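Local coordinates for endoglucanase E (Clostridium thermocellum, PDB 2WAO), which probably removes acetyl groups from plant cell wall polysaccharides through its family 2 carbohydrate esterase domain, whose active site also binds cellulose chains, at residues Ala163-Ala168 and Arg322-Ile327; Glu278-Cys283 and Leu289-Val294; Trp207-Tyr212 and Arg249-Ala254; Gln56-Gly61 and Asn153-Tyr158. All blocks are in the same frame, centred on the assembly; numbering follows the deposited sequence.

In the fold
Contacts 1, 2 and 3 all lie in the SGNH-hydrolase-like domain, a parallel sheet flanked by helices, while contact 4 joins that domain to the N-terminal beta domain. Contact 1 touches both contact 2 and contact 4: Arg164 gives a probable hydrogen bond from NH1 to Tyr155 O of contact 4 (2.9 Å), and Arg322 and Glu326 pack on Val294 of contact 2. Contacts 2 and 3 meet where Lys290 NZ lies 2.8 Å from Asp253 O, a probable hydrogen bond. Contacts 2 and 4 lie on opposite sides of the chain's centre, their own centres about 32 Å apart. None of the touching residues belongs to the glycan pocket, which includes Ser131, Trp265, Asp308 and His310.

Contact 1 (Ala163-Ala168 and Arg322-Ile327); sequences ARNLNA and RLTAEI. With FMT (formic acid), chain I; FMT (formic acid), chain M.
The end of helix 158-165 meets the flank of helix 313-331, with Asn165 and Thr324 nearest at 6.8 Å between CA atoms. Beyond them helix 158-165 closes in a Schellman motif, where Asn167 adopts a positive phi that asparagine tolerates well. Asn165 OD1 lies 3.0 Å from Thr324 OG1, the two side chains crossing at about a right angle. The hydroxyl sits beside its own backbone N (chi1 -68°) and also bonds to Ala320 O, so its proton is not assigned. That torsion puts CG2 anti to the backbone N, facing Asn165 CB (3.6 Å) and Leu166 CD2 (3.9 Å). Leu166 divides its branches, for CD1 reaches Ile327 CG2 at 3.8 Å. Arg164 NE and NH2 grip the two oxygens of a formate in nearly straight bonds, NE to O2 at 2.9 Å, and Arg322 NE holds another; both are probably crystallisation components. Branched Thr324 thus serves both chemistries, and the helix end meets helix 313-331 chiefly by packing, with one shared hydroxyl at the polar margin.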
loop_
_atom_site.group_PDB
_atom_site.type_symbol
_atom_site.label_atom_id
_atom_site.label_comp_id
_atom_site.label_asym_id
_atom_site.label_seq_id
_atom_site.Cartn_x
_atom_site.Cartn_y
_atom_site.Cartn_z
ATOM N N ALA A 163 -9.644 -0.014 -2.628
ATOM C CA ALA A 163 -9.534 0.983 -3.679
ATOM C C ALA A 163 -10.261 0.531 -4.957
ATOM O O ALA A 163 -10.987 1.337 -5.547
ATOM C CB ALA A 163 -8.065 1.369 -3.955
ATOM N N ARG A 164 -10.095 -0.734 -5.357
ATOM C CA ARG A 164 -10.793 -1.215 -6.558
ATOM C C ARG A 164 -12.304 -1.196 -6.260
ATOM O O ARG A 164 -13.066 -0.767 -7.140
ATOM C CB ARG A 164 -10.325 -2.613 -6.979
ATOM C CG ARG A 164 -8.980 -2.637 -7.590
ATOM C CD ARG A 164 -8.683 -3.993 -8.227
ATOM N NE ARG A 164 -8.680 -5.111 -7.282
ATOM C CZ ARG A 164 -7.612 -5.511 -6.580
ATOM N NH1 ARG A 164 -6.448 -4.849 -6.644
ATOM N NH2 ARG A 164 -7.726 -6.546 -5.774
ATOM N N ASN A 165 -12.730 -1.606 -5.066
ATOM C CA ASN A 165 -14.173 -1.610 -4.701
ATOM C C ASN A 165 -14.764 -0.212 -4.901
ATOM O O ASN A 165 -15.895 -0.074 -5.376
ATOM C CB ASN A 165 -14.444 -2.002 -3.222
ATOM C CG ASN A 165 -14.269 -3.501 -2.923
ATOM O OD1 ASN A 165 -14.140 -3.910 -1.732
ATOM N ND2 ASN A 165 -14.247 -4.312 -3.958
ATOM N N LEU A 166 -13.987 0.823 -4.549
ATOM C CA LEU A 166 -14.446 2.222 -4.588
ATOM C C LEU A 166 -14.153 2.980 -5.870
ATOM O O LEU A 166 -14.478 4.176 -5.969
ATOM C CB LEU A 166 -13.860 3.014 -3.406
ATOM C CG LEU A 166 -14.225 2.493 -2.007
ATOM C CD1 LEU A 166 -13.282 3.084 -0.965
ATOM C CD2 LEU A 166 -15.664 2.749 -1.627
ATOM N N ASN A 167 -13.532 2.337 -6.849
ATOM C CA ASN A 167 -13.087 3.009 -8.075
ATOM C C ASN A 167 -12.172 4.218 -7.771
ATOM O O ASN A 167 -12.283 5.295 -8.376
ATOM C CB ASN A 167 -14.288 3.448 -8.928
ATOM C CG ASN A 167 -13.890 3.762 -10.357
ATOM O OD1 ASN A 167 -13.074 3.059 -10.934
ATOM N ND2 ASN A 167 -14.471 4.813 -10.932
ATOM N N ALA A 168 -11.244 3.974 -6.855
ATOM C CA ALA A 168 -10.322 4.976 -6.355
ATOM C C ALA A 168 -8.889 4.560 -6.634
ATOM O O ALA A 168 -8.567 3.376 -6.688
ATOM C CB ALA A 168 -10.527 5.137 -4.874
ATOM N N ARG A 322 -15.243 -4.585 5.185
ATOM C CA ARG A 322 -15.530 -3.719 6.301
ATOM C C ARG A 322 -15.146 -2.264 5.958
ATOM O O ARG A 322 -15.971 -1.331 6.106
ATOM C CB ARG A 322 -14.824 -4.212 7.562
ATOM C CG ARG A 322 -15.008 -3.311 8.772
ATOM C CD ARG A 322 -14.419 -3.934 10.003
ATOM N NE ARG A 322 -14.919 -5.280 10.245
ATOM C CZ ARG A 322 -16.039 -5.569 10.917
ATOM N NH1 ARG A 322 -16.794 -4.605 11.423
ATOM N NH2 ARG A 322 -16.412 -6.829 11.065
ATOM N N LEU A 323 -13.917 -2.083 5.479
ATOM C CA LEU A 323 -13.382 -0.735 5.248
ATOM C C LEU A 323 -14.124 -0.003 4.091
ATOM O O LEU A 323 -14.344 1.240 4.152
ATOM C CB LEU A 323 -11.876 -0.789 4.981
ATOM C CG LEU A 323 -11.204 0.563 4.677
ATOM C CD1 LEU A 323 -11.297 1.485 5.955
ATOM C CD2 LEU A 323 -9.732 0.376 4.248
ATOM N N THR A 324 -14.491 -0.775 3.066
ATOM C CA THR A 324 -15.220 -0.267 1.900
ATOM C C THR A 324 -16.535 0.300 2.429
ATOM O O THR A 324 -16.892 1.412 2.043
ATOM C CB THR A 324 -15.424 -1.358 0.780
ATOM O OG1 THR A 324 -14.133 -1.674 0.222
ATOM C CG2 THR A 324 -16.342 -0.841 -0.383
ATOM N N ALA A 325 -17.237 -0.462 3.284
ATOM C CA ALA A 325 -18.543 -0.007 3.791
ATOM C C ALA A 325 -18.390 1.263 4.661
ATOM O O ALA A 325 -19.216 2.169 4.546
ATOM C CB ALA A 325 -19.284 -1.124 4.534
ATOM N N GLU A 326 -17.361 1.342 5.519
ATOM C CA GLU A 326 -17.067 2.552 6.336
ATOM C C GLU A 326 -16.839 3.828 5.464
ATOM O O GLU A 326 -17.422 4.908 5.681
ATOM C CB GLU A 326 -15.798 2.301 7.179
ATOM C CG GLU A 326 -15.908 1.242 8.326
ATOM C CD GLU A 326 -16.851 1.635 9.490
ATOM O OE1 GLU A 326 -17.126 2.834 9.696
ATOM O OE2 GLU A 326 -17.305 0.720 10.206
ATOM N N ILE A 327 -15.993 3.685 4.464
ATOM C CA ILE A 327 -15.689 4.811 3.576
ATOM C C ILE A 327 -16.944 5.199 2.751
ATOM O O ILE A 327 -17.274 6.384 2.647
ATOM C CB ILE A 327 -14.496 4.519 2.698
ATOM C CG1 ILE A 327 -13.244 4.385 3.566
ATOM C CG2 ILE A 327 -14.305 5.654 1.694
ATOM C CD1 ILE A 327 -12.053 3.728 2.816
HETATM C C FMT I . -11.209 -7.185 -5.927
HETATM O O1 FMT I . -10.283 -7.999 -5.686
HETATM O O2 FMT I . -11.241 -6.348 -6.868
HETATM C C FMT M . -11.998 -8.155 9.143
HETATM O O1 FMT M . -11.068 -8.475 9.937
HETATM O O2 FMT M . -12.696 -7.102 9.104
#

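Contact 2 (Glu278-Cys283 and Leu289-Val294); sequences EVVNDC and LKVYFV
Val280 of helix 278-283 points straight at strand 291-294, which runs nearly antiparallel to the helix (156°) with the axes 7.8 Å apart at closest approach. Its two methyls straddle the strand backbone: CG1, anti to its own backbone N (chi1 170°), comes within 3.6 Å of Val291 O, and CG2 lies 3.7 Å from Tyr292 O. CG2 also touches side chains to both sides of that peptide, Val291 CG1 at 4.2 Å and Phe293 CB at 4.1 Å. Valine suits this place, since a short, branched side chain is compatible with axes so close together. One turn later, Cys283 brings its CB to 4.1 Å from Val291 CG2. Tyr292 projects to the other face of the sheet, where its hydroxyl bonds to His255. Within this beta-alpha-beta unit, the side chains of helix and outermost strand therefore meet by apolar packing, which rests on shape and burial, and one polar tie, from Asn284 ND2 to Val291 O, lies a residue beyond.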
loop_
_atom_site.group_PDB
_atom_site.type_symbol
_atom_site.label_atom_id
_atom_site.label_comp_id
_atom_site.label_asym_id
_atom_site.label_seq_id
_atom_site.Cartn_x
_atom_site.Cartn_y
_atom_site.Cartn_z
ATOM N N GLU A 278 -8.882 6.624 22.014
ATOM C CA GLU A 278 -8.657 7.875 22.773
ATOM C C GLU A 278 -8.184 8.979 21.813
ATOM O O GLU A 278 -8.663 10.118 21.862
ATOM C CB GLU A 278 -7.668 7.660 23.919
ATOM C CG GLU A 278 -7.418 8.913 24.754
ATOM C CD GLU A 278 -6.656 8.604 26.054
ATOM O OE1 GLU A 278 -7.090 7.689 26.826
ATOM O OE2 GLU A 278 -5.598 9.272 26.264
ATOM N N VAL A 279 -7.263 8.619 20.932
ATOM C CA VAL A 279 -6.773 9.544 19.899
ATOM C C VAL A 279 -7.925 10.088 19.055
ATOM O O VAL A 279 -8.060 11.317 18.881
ATOM C CB VAL A 279 -5.651 8.882 19.033
ATOM C CG1 VAL A 279 -5.379 9.739 17.818
ATOM C CG2 VAL A 279 -4.362 8.666 19.873
ATOM N N VAL A 280 -8.797 9.200 18.549
ATOM C CA VAL A 280 -9.891 9.621 17.697
ATOM C C VAL A 280 -10.877 10.517 18.468
ATOM O O VAL A 280 -11.268 11.583 17.986
ATOM C CB VAL A 280 -10.640 8.396 17.044
ATOM C CG1 VAL A 280 -11.884 8.830 16.368
ATOM C CG2 VAL A 280 -9.728 7.644 16.061
ATOM N N ASN A 281 -11.295 10.066 19.641
ATOM C CA ASN A 281 -12.185 10.870 20.477
ATOM C C ASN A 281 -11.595 12.259 20.822
ATOM O O ASN A 281 -12.336 13.209 20.820
ATOM C CB ASN A 281 -12.572 10.115 21.755
ATOM C CG ASN A 281 -13.544 8.973 21.477
ATOM O OD1 ASN A 281 -13.447 7.911 22.078
ATOM N ND2 ASN A 281 -14.477 9.198 20.596
ATOM N N ASP A 282 -10.297 12.343 21.112
ATOM C CA ASP A 282 -9.639 13.635 21.390
ATOM C C ASP A 282 -9.635 14.514 20.134
ATOM O O ASP A 282 -9.911 15.715 20.210
ATOM C CB ASP A 282 -8.170 13.439 21.819
ATOM C CG ASP A 282 -8.019 12.914 23.250
ATOM O OD1 ASP A 282 -9.062 12.693 23.922
ATOM O OD2 ASP A 282 -6.848 12.730 23.699
ATOM N N CYS A 283 -9.304 13.948 18.979
ATOM C CA CYS A 283 -9.369 14.751 17.729
ATOM C C CYS A 283 -10.776 15.282 17.530
ATOM O O CYS A 283 -10.954 16.447 17.167
ATOM C CB CYS A 283 -8.928 13.966 16.469
ATOM S SG CYS A 283 -7.136 13.565 16.479
ATOM N N LEU A 289 -14.060 16.605 13.187
ATOM C CA LEU A 289 -15.073 15.557 13.055
ATOM C C LEU A 289 -14.822 14.557 11.897
ATOM O O LEU A 289 -15.581 13.592 11.745
ATOM C CB LEU A 289 -16.471 16.186 12.927
ATOM C CG LEU A 289 -16.897 17.108 14.081
ATOM C CD1 LEU A 289 -18.371 17.534 13.924
ATOM C CD2 LEU A 289 -16.588 16.393 15.436
ATOM N N LYS A 290 -13.789 14.801 11.095
ATOM C CA LYS A 290 -13.433 13.903 9.992
ATOM C C LYS A 290 -12.236 12.998 10.318
ATOM O O LYS A 290 -11.407 12.732 9.465
ATOM C CB LYS A 290 -13.200 14.709 8.719
ATOM C CG LYS A 290 -14.482 15.453 8.297
ATOM C CD LYS A 290 -14.189 16.559 7.320
ATOM C CE LYS A 290 -13.683 15.976 6.029
ATOM N NZ LYS A 290 -13.811 16.973 4.882
ATOM N N VAL A 291 -12.187 12.512 11.562
ATOM C CA VAL A 291 -11.258 11.484 12.038
ATOM C C VAL A 291 -12.187 10.412 12.656
ATOM O O VAL A 291 -13.072 10.714 13.497
ATOM C CB VAL A 291 -10.300 11.978 13.081
ATOM C CG1 VAL A 291 -9.309 10.829 13.422
ATOM C CG2 VAL A 291 -9.510 13.091 12.499
ATOM N N TYR A 292 -12.006 9.192 12.183
ATOM C CA TYR A 292 -12.871 8.037 12.518
ATOM C C TYR A 292 -12.066 6.860 12.985
ATOM O O TYR A 292 -10.868 6.726 12.665
ATOM C CB TYR A 292 -13.659 7.584 11.304
ATOM C CG TYR A 292 -14.258 8.737 10.509
ATOM C CD1 TYR A 292 -15.319 9.501 11.027
ATOM C CD2 TYR A 292 -13.765 9.041 9.256
ATOM C CE1 TYR A 292 -15.894 10.571 10.256
ATOM C CE2 TYR A 292 -14.305 10.117 8.472
ATOM C CZ TYR A 292 -15.352 10.873 9.016
ATOM O OH TYR A 292 -15.861 11.893 8.244
ATOM N N PHE A 293 -12.753 5.981 13.702
ATOM C CA PHE A 293 -12.173 4.724 14.147
ATOM C C PHE A 293 -12.744 3.480 13.427
ATOM O O PHE A 293 -13.972 3.377 13.200
ATOM C CB PHE A 293 -12.365 4.560 15.661
ATOM C CG PHE A 293 -11.782 3.287 16.190
ATOM C CD1 PHE A 293 -10.391 3.118 16.254
ATOM C CD2 PHE A 293 -12.623 2.236 16.616
ATOM C CE1 PHE A 293 -9.816 1.954 16.731
ATOM C CE2 PHE A 293 -12.057 1.046 17.098
ATOM C CZ PHE A 293 -10.641 0.898 17.148
ATOM N N VAL A 294 -11.861 2.541 13.094
ATOM C CA VAL A 294 -12.318 1.238 12.519
ATOM C C VAL A 294 -11.550 0.110 13.168
ATOM O O VAL A 294 -10.326 0.166 13.283
ATOM C CB VAL A 294 -12.130 1.144 10.968
ATOM C CG1 VAL A 294 -12.696 -0.181 10.394
ATOM C CG2 VAL A 294 -12.668 2.397 10.244
#

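Contact 3 (Trp207-Tyr212 and Arg249-Ala254); sequences WDFSKY and RNYPDA
Stacking dominates the meeting of Phe209 with Asn250. The amide lies almost parallel to the ring, the planes 11° apart, with ND2 3.2 Å above the ring plane and shifted toward its rim. Over the opposite face sits Trp207 CD1, close to the ring centre, so the phenyl group is clasped between an indole edge and a flat amide. A short planar side chain such as asparagine can lie flush here; its chi1 of -69°, with CG beside the backbone N, presents the amide to the ring.

Edge contacts come from Tyr251, whose OH approaches Phe209 CD1 at 3.2 Å near the plane of the phenyl ring, the two side chains crossing at about a right angle.

Polar linkage runs through one water. It accepts from Trp207 NE1 and donates both to Tyr251 OH and to Tyr212 O, the last at 2.7 Å, tying indole, backbone and phenol together. The phenol is also bonded to Glu126, and the hydroxyl of Tyr212 to Ser169.

Turns shape both backbones. Asp208 OD1 accepts from Ser210 N at 3.0 Å, from above the carboxylate plane, in an Asx turn, while Tyr251 to Ala254 form a type I beta turn after the helix.

Together these join the loop before strand 216-220 to the turn leading from helix 233-250 into strand 255-260, a helix-to-strand connection of the alpha/beta SGNH-hydrolase fold.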
loop_
_atom_site.group_PDB
_atom_site.type_symbol
_atom_site.label_atom_id
_atom_site.label_comp_id
_atom_site.label_asym_id
_atom_site.label_seq_id
_atom_site.Cartn_x
_atom_site.Cartn_y
_atom_site.Cartn_z
ATOM N N TRP A 207 8.871 13.642 -1.174
ATOM C CA TRP A 207 7.583 13.689 -1.904
ATOM C C TRP A 207 6.921 15.070 -1.820
ATOM O O TRP A 207 6.910 15.704 -0.754
ATOM C CB TRP A 207 6.622 12.659 -1.271
ATOM C CG TRP A 207 5.268 12.679 -1.837
ATOM C CD1 TRP A 207 4.104 12.956 -1.156
ATOM C CD2 TRP A 207 4.884 12.387 -3.201
ATOM N NE1 TRP A 207 3.046 12.855 -2.006
ATOM C CE2 TRP A 207 3.479 12.508 -3.262
ATOM C CE3 TRP A 207 5.606 12.039 -4.375
ATOM C CZ2 TRP A 207 2.738 12.288 -4.460
ATOM C CZ3 TRP A 207 4.890 11.827 -5.567
ATOM C CH2 TRP A 207 3.451 11.950 -5.592
ATOM N N ASP A 208 6.381 15.546 -2.946
ATOM C CA ASP A 208 5.674 16.826 -2.948
ATOM C C ASP A 208 4.202 16.483 -2.713
ATOM O O ASP A 208 3.549 15.869 -3.581
ATOM C CB ASP A 208 5.873 17.551 -4.267
ATOM C CG ASP A 208 5.081 18.842 -4.357
ATOM O OD1 ASP A 208 4.339 19.202 -3.399
ATOM O OD2 ASP A 208 5.222 19.486 -5.404
ATOM N N PHE A 209 3.717 16.780 -1.510
ATOM C CA PHE A 209 2.326 16.436 -1.142
ATOM C C PHE A 209 1.232 17.129 -1.979
ATOM O O PHE A 209 0.064 16.716 -1.933
ATOM C CB PHE A 209 2.113 16.622 0.375
ATOM C CG PHE A 209 2.735 15.519 1.184
ATOM C CD1 PHE A 209 1.978 14.427 1.529
ATOM C CD2 PHE A 209 4.081 15.579 1.573
ATOM C CE1 PHE A 209 2.517 13.358 2.251
ATOM C CE2 PHE A 209 4.672 14.507 2.297
ATOM C CZ PHE A 209 3.882 13.401 2.645
ATOM N N SER A 210 1.584 18.153 -2.756
ATOM C CA SER A 210 0.544 18.768 -3.598
ATOM C C SER A 210 0.186 17.883 -4.790
ATOM O O SER A 210 -0.859 18.085 -5.420
ATOM C CB SER A 210 0.951 20.160 -4.092
ATOM O OG SER A 210 1.936 20.042 -5.096
ATOM N N LYS A 211 1.049 16.913 -5.104
ATOM C CA LYS A 211 0.896 16.120 -6.319
ATOM C C LYS A 211 -0.204 15.086 -6.189
ATOM O O LYS A 211 -0.693 14.551 -7.194
ATOM C CB LYS A 211 2.220 15.443 -6.690
ATOM C CG LYS A 211 3.353 16.455 -6.959
ATOM C CD LYS A 211 4.539 15.656 -7.527
ATOM C CE LYS A 211 5.726 16.563 -7.887
ATOM N NZ LYS A 211 6.937 15.708 -8.115
ATOM N N TYR A 212 -0.629 14.814 -4.961
ATOM C CA TYR A 212 -1.667 13.785 -4.789
ATOM C C TYR A 212 -2.436 14.116 -3.531
ATOM O O TYR A 212 -1.908 13.947 -2.427
ATOM C CB TYR A 212 -1.021 12.392 -4.682
ATOM C CG TYR A 212 -2.005 11.213 -4.632
ATOM C CD1 TYR A 212 -2.485 10.618 -5.821
ATOM C CD2 TYR A 212 -2.408 10.679 -3.408
ATOM C CE1 TYR A 212 -3.376 9.501 -5.774
ATOM C CE2 TYR A 212 -3.277 9.560 -3.355
ATOM C CZ TYR A 212 -3.783 9.011 -4.542
ATOM O OH TYR A 212 -4.629 7.888 -4.479
ATOM N N ARG A 249 -2.419 18.500 7.999
ATOM C CA ARG A 249 -1.715 19.683 7.470
ATOM C C ARG A 249 -1.487 19.517 5.960
ATOM O O ARG A 249 -1.647 20.480 5.202
ATOM C CB ARG A 249 -0.411 19.932 8.213
ATOM C CG ARG A 249 0.115 21.356 8.106
ATOM C CD ARG A 249 1.375 21.566 8.949
ATOM N NE ARG A 249 1.251 20.928 10.246
ATOM C CZ ARG A 249 1.862 19.803 10.613
ATOM N NH1 ARG A 249 2.740 19.204 9.791
ATOM N NH2 ARG A 249 1.616 19.317 11.825
ATOM N N ASN A 250 -1.175 18.295 5.512
ATOM C CA ASN A 250 -1.049 18.019 4.051
ATOM C C ASN A 250 -2.394 18.074 3.320
ATOM O O ASN A 250 -2.475 18.553 2.173
ATOM C CB ASN A 250 -0.453 16.621 3.829
ATOM C CG ASN A 250 1.020 16.502 4.236
ATOM O OD1 ASN A 250 1.787 17.435 4.098
ATOM N ND2 ASN A 250 1.425 15.292 4.665
ATOM N N TYR A 251 -3.446 17.551 3.971
ATOM C CA TYR A 251 -4.724 17.404 3.321
ATOM C C TYR A 251 -5.831 17.932 4.248
ATOM O O TYR A 251 -6.466 17.167 4.984
ATOM C CB TYR A 251 -5.020 15.921 3.004
ATOM C CG TYR A 251 -3.850 15.101 2.535
ATOM C CD1 TYR A 251 -3.010 15.534 1.486
ATOM C CD2 TYR A 251 -3.593 13.876 3.115
ATOM C CE1 TYR A 251 -1.896 14.725 1.075
ATOM C CE2 TYR A 251 -2.512 13.087 2.709
ATOM C CZ TYR A 251 -1.695 13.502 1.693
ATOM O OH TYR A 251 -0.637 12.673 1.344
ATOM N N PRO A 252 -6.053 19.243 4.246
ATOM C CA PRO A 252 -7.056 19.898 5.134
ATOM C C PRO A 252 -8.460 19.281 5.076
ATOM O O PRO A 252 -9.172 19.310 6.075
ATOM C CB PRO A 252 -7.171 21.326 4.550
ATOM C CG PRO A 252 -5.901 21.550 3.807
ATOM C CD PRO A 252 -5.372 20.201 3.359
ATOM N N ASP A 253 -8.814 18.707 3.930
ATOM C CA ASP A 253 -10.174 18.267 3.638
ATOM C C ASP A 253 -10.355 16.724 3.697
ATOM O O ASP A 253 -11.465 16.230 3.492
ATOM C CB ASP A 253 -10.655 18.828 2.260
ATOM C CG ASP A 253 -10.430 20.370 2.120
ATOM O OD1 ASP A 253 -10.667 21.110 3.098
ATOM O OD2 ASP A 253 -9.962 20.851 1.049
ATOM N N ALA A 254 -9.278 15.962 3.970
ATOM C CA ALA A 254 -9.366 14.503 3.944
ATOM C C ALA A 254 -10.141 13.934 5.118
ATOM O O ALA A 254 -10.075 14.477 6.241
ATOM C CB ALA A 254 -7.965 13.880 3.912
HETATM O O HOH W 1 0.229 12.655 -1.453
#

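Contact 4 (Gln56-Gly61 and Asn153-Tyr158); sequences QAIVDG and NSYMSY
Ile58 and Tyr155 approach from opposite directions and form the apolar centre of the contact. The methyl CD1 of Ile58 lies 3.7 Å from Tyr155 CE1, while its CG1 reaches the phenol end, 3.9 Å from OH. Gln56, two residues earlier on the same side of the strand, ends near CD2 of the ring, on the same side of the ring plane as Ile58, its amide plane almost perpendicular to the ring (85°). Isoleucine suits the strand here, being beta-branched and long enough for CD1 to meet the ring. Tyr155 swings out to it because CG stands opposite the backbone N (chi1 -169°). Around this first shell, Trp92 meets Tyr155 edge to face and Arg164 makes a cation-pi contact with it. Ser157 caps helix 158-165 through OG to Ala160 N, and its OG and N also both bond to Ser154 O, at 3.0 and 3.1 Å. This packing of isoleucine and glutamine on a tyrosine ring lies in the interface between the N-terminal beta domain of this esterase family and the SGNH-hydrolase-like domain.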
loop_
_atom_site.group_PDB
_atom_site.type_symbol
_atom_site.label_atom_id
_atom_site.label_comp_id
_atom_site.label_asym_id
_atom_site.label_seq_id
_atom_site.Cartn_x
_atom_site.Cartn_y
_atom_site.Cartn_z
ATOM N N GLN A 56 3.165 -7.881 -11.223
ATOM C CA GLN A 56 2.117 -8.591 -11.975
ATOM C C GLN A 56 1.576 -7.616 -13.015
ATOM O O GLN A 56 1.371 -6.420 -12.688
ATOM C CB GLN A 56 0.981 -9.021 -11.052
ATOM C CG GLN A 56 -0.103 -9.882 -11.786
ATOM C CD GLN A 56 -1.013 -10.575 -10.830
ATOM O OE1 GLN A 56 -1.232 -11.820 -10.909
ATOM N NE2 GLN A 56 -1.577 -9.786 -9.893
ATOM N N ALA A 57 1.386 -8.119 -14.249
ATOM C CA ALA A 57 0.660 -7.414 -15.320
ATOM C C ALA A 57 -0.807 -7.836 -15.270
ATOM O O ALA A 57 -1.122 -9.010 -15.097
ATOM C CB ALA A 57 1.271 -7.773 -16.684
ATOM N N ILE A 58 -1.715 -6.875 -15.374
ATOM C CA ILE A 58 -3.139 -7.158 -15.425
ATOM C C ILE A 58 -3.609 -6.611 -16.755
ATOM O O ILE A 58 -3.551 -5.397 -16.979
ATOM C CB ILE A 58 -3.934 -6.506 -14.255
ATOM C CG1 ILE A 58 -3.376 -6.948 -12.888
ATOM C CG2 ILE A 58 -5.417 -6.940 -14.334
ATOM C CD1 ILE A 58 -2.309 -6.041 -12.307
ATOM N N VAL A 59 -4.043 -7.498 -17.647
ATOM C CA VAL A 59 -4.251 -7.106 -19.042
ATOM C C VAL A 59 -5.700 -7.321 -19.365
ATOM O O VAL A 59 -6.199 -8.446 -19.231
ATOM C CB VAL A 59 -3.343 -7.889 -20.016
ATOM C CG1 VAL A 59 -3.640 -7.414 -21.460
ATOM C CG2 VAL A 59 -1.900 -7.613 -19.699
ATOM N N ASP A 60 -6.398 -6.240 -19.704
ATOM C CA ASP A 60 -7.863 -6.275 -19.910
ATOM C C ASP A 60 -8.561 -6.941 -18.711
ATOM O O ASP A 60 -9.466 -7.776 -18.876
ATOM C CB ASP A 60 -8.214 -7.022 -21.211
ATOM C CG ASP A 60 -7.548 -6.412 -22.435
ATOM O OD1 ASP A 60 -7.479 -5.156 -22.484
ATOM O OD2 ASP A 60 -7.082 -7.194 -23.305
ATOM N N GLY A 61 -8.106 -6.589 -17.509
ATOM C CA GLY A 61 -8.726 -7.077 -16.276
ATOM C C GLY A 61 -8.306 -8.471 -15.816
ATOM O O GLY A 61 -8.784 -8.946 -14.783
ATOM N N ASN A 153 1.860 -10.148 -1.884
ATOM C CA ASN A 153 1.062 -9.646 -2.981
ATOM C C ASN A 153 0.171 -8.449 -2.579
ATOM O O ASN A 153 -1.033 -8.617 -2.234
ATOM C CB ASN A 153 0.221 -10.789 -3.583
ATOM C CG ASN A 153 -0.630 -10.337 -4.736
ATOM O OD1 ASN A 153 -1.496 -11.088 -5.231
ATOM N ND2 ASN A 153 -0.353 -9.149 -5.241
ATOM N N SER A 154 0.745 -7.237 -2.713
ATOM C CA SER A 154 -0.032 -6.026 -2.394
ATOM C C SER A 154 -1.266 -5.803 -3.281
ATOM O O SER A 154 -2.143 -5.031 -2.904
ATOM C CB SER A 154 0.825 -4.763 -2.384
ATOM O OG SER A 154 1.370 -4.592 -3.670
ATOM N N TYR A 155 -1.320 -6.455 -4.442
ATOM C CA TYR A 155 -2.527 -6.342 -5.300
ATOM C C TYR A 155 -3.736 -6.923 -4.560
ATOM O O TYR A 155 -4.868 -6.502 -4.807
ATOM C CB TYR A 155 -2.346 -7.102 -6.634
ATOM C CG TYR A 155 -3.441 -6.815 -7.673
ATOM C CD1 TYR A 155 -3.455 -5.596 -8.364
ATOM C CD2 TYR A 155 -4.451 -7.759 -7.941
ATOM C CE1 TYR A 155 -4.417 -5.332 -9.318
ATOM C CE2 TYR A 155 -5.433 -7.506 -8.895
ATOM C CZ TYR A 155 -5.392 -6.296 -9.585
ATOM O OH TYR A 155 -6.341 -6.032 -10.524
ATOM N N MET A 156 -3.493 -7.893 -3.660
ATOM C CA MET A 156 -4.578 -8.524 -2.875
ATOM C C MET A 156 -4.515 -8.096 -1.374
ATOM O O MET A 156 -4.944 -8.829 -0.466
ATOM C CB MET A 156 -4.611 -10.041 -3.069
ATOM C CG MET A 156 -5.004 -10.475 -4.510
ATOM S SD MET A 156 -6.626 -9.823 -4.996
ATOM C CE MET A 156 -7.698 -10.820 -3.978
ATOM N N SER A 157 -3.929 -6.910 -1.126
ATOM C CA SER A 157 -4.017 -6.296 0.205
ATOM C C SER A 157 -5.425 -5.742 0.395
ATOM O O SER A 157 -6.131 -5.414 -0.585
ATOM C CB SER A 157 -3.013 -5.159 0.357
ATOM O OG SER A 157 -3.426 -4.030 -0.388
ATOM N N TYR A 158 -5.847 -5.642 1.654
ATOM C CA TYR A 158 -7.171 -5.025 1.931
ATOM C C TYR A 158 -7.216 -3.634 1.310
ATOM O O TYR A 158 -8.301 -3.174 0.897
ATOM C CB TYR A 158 -7.456 -4.932 3.428
ATOM C CG TYR A 158 -6.632 -3.891 4.130
ATOM C CD1 TYR A 158 -7.167 -2.617 4.400
ATOM C CD2 TYR A 158 -5.292 -4.153 4.496
ATOM C CE1 TYR A 158 -6.413 -1.642 5.004
ATOM C CE2 TYR A 158 -4.510 -3.165 5.117
ATOM C CZ TYR A 158 -5.089 -1.928 5.369
ATOM O OH TYR A 158 -4.379 -0.917 5.944
#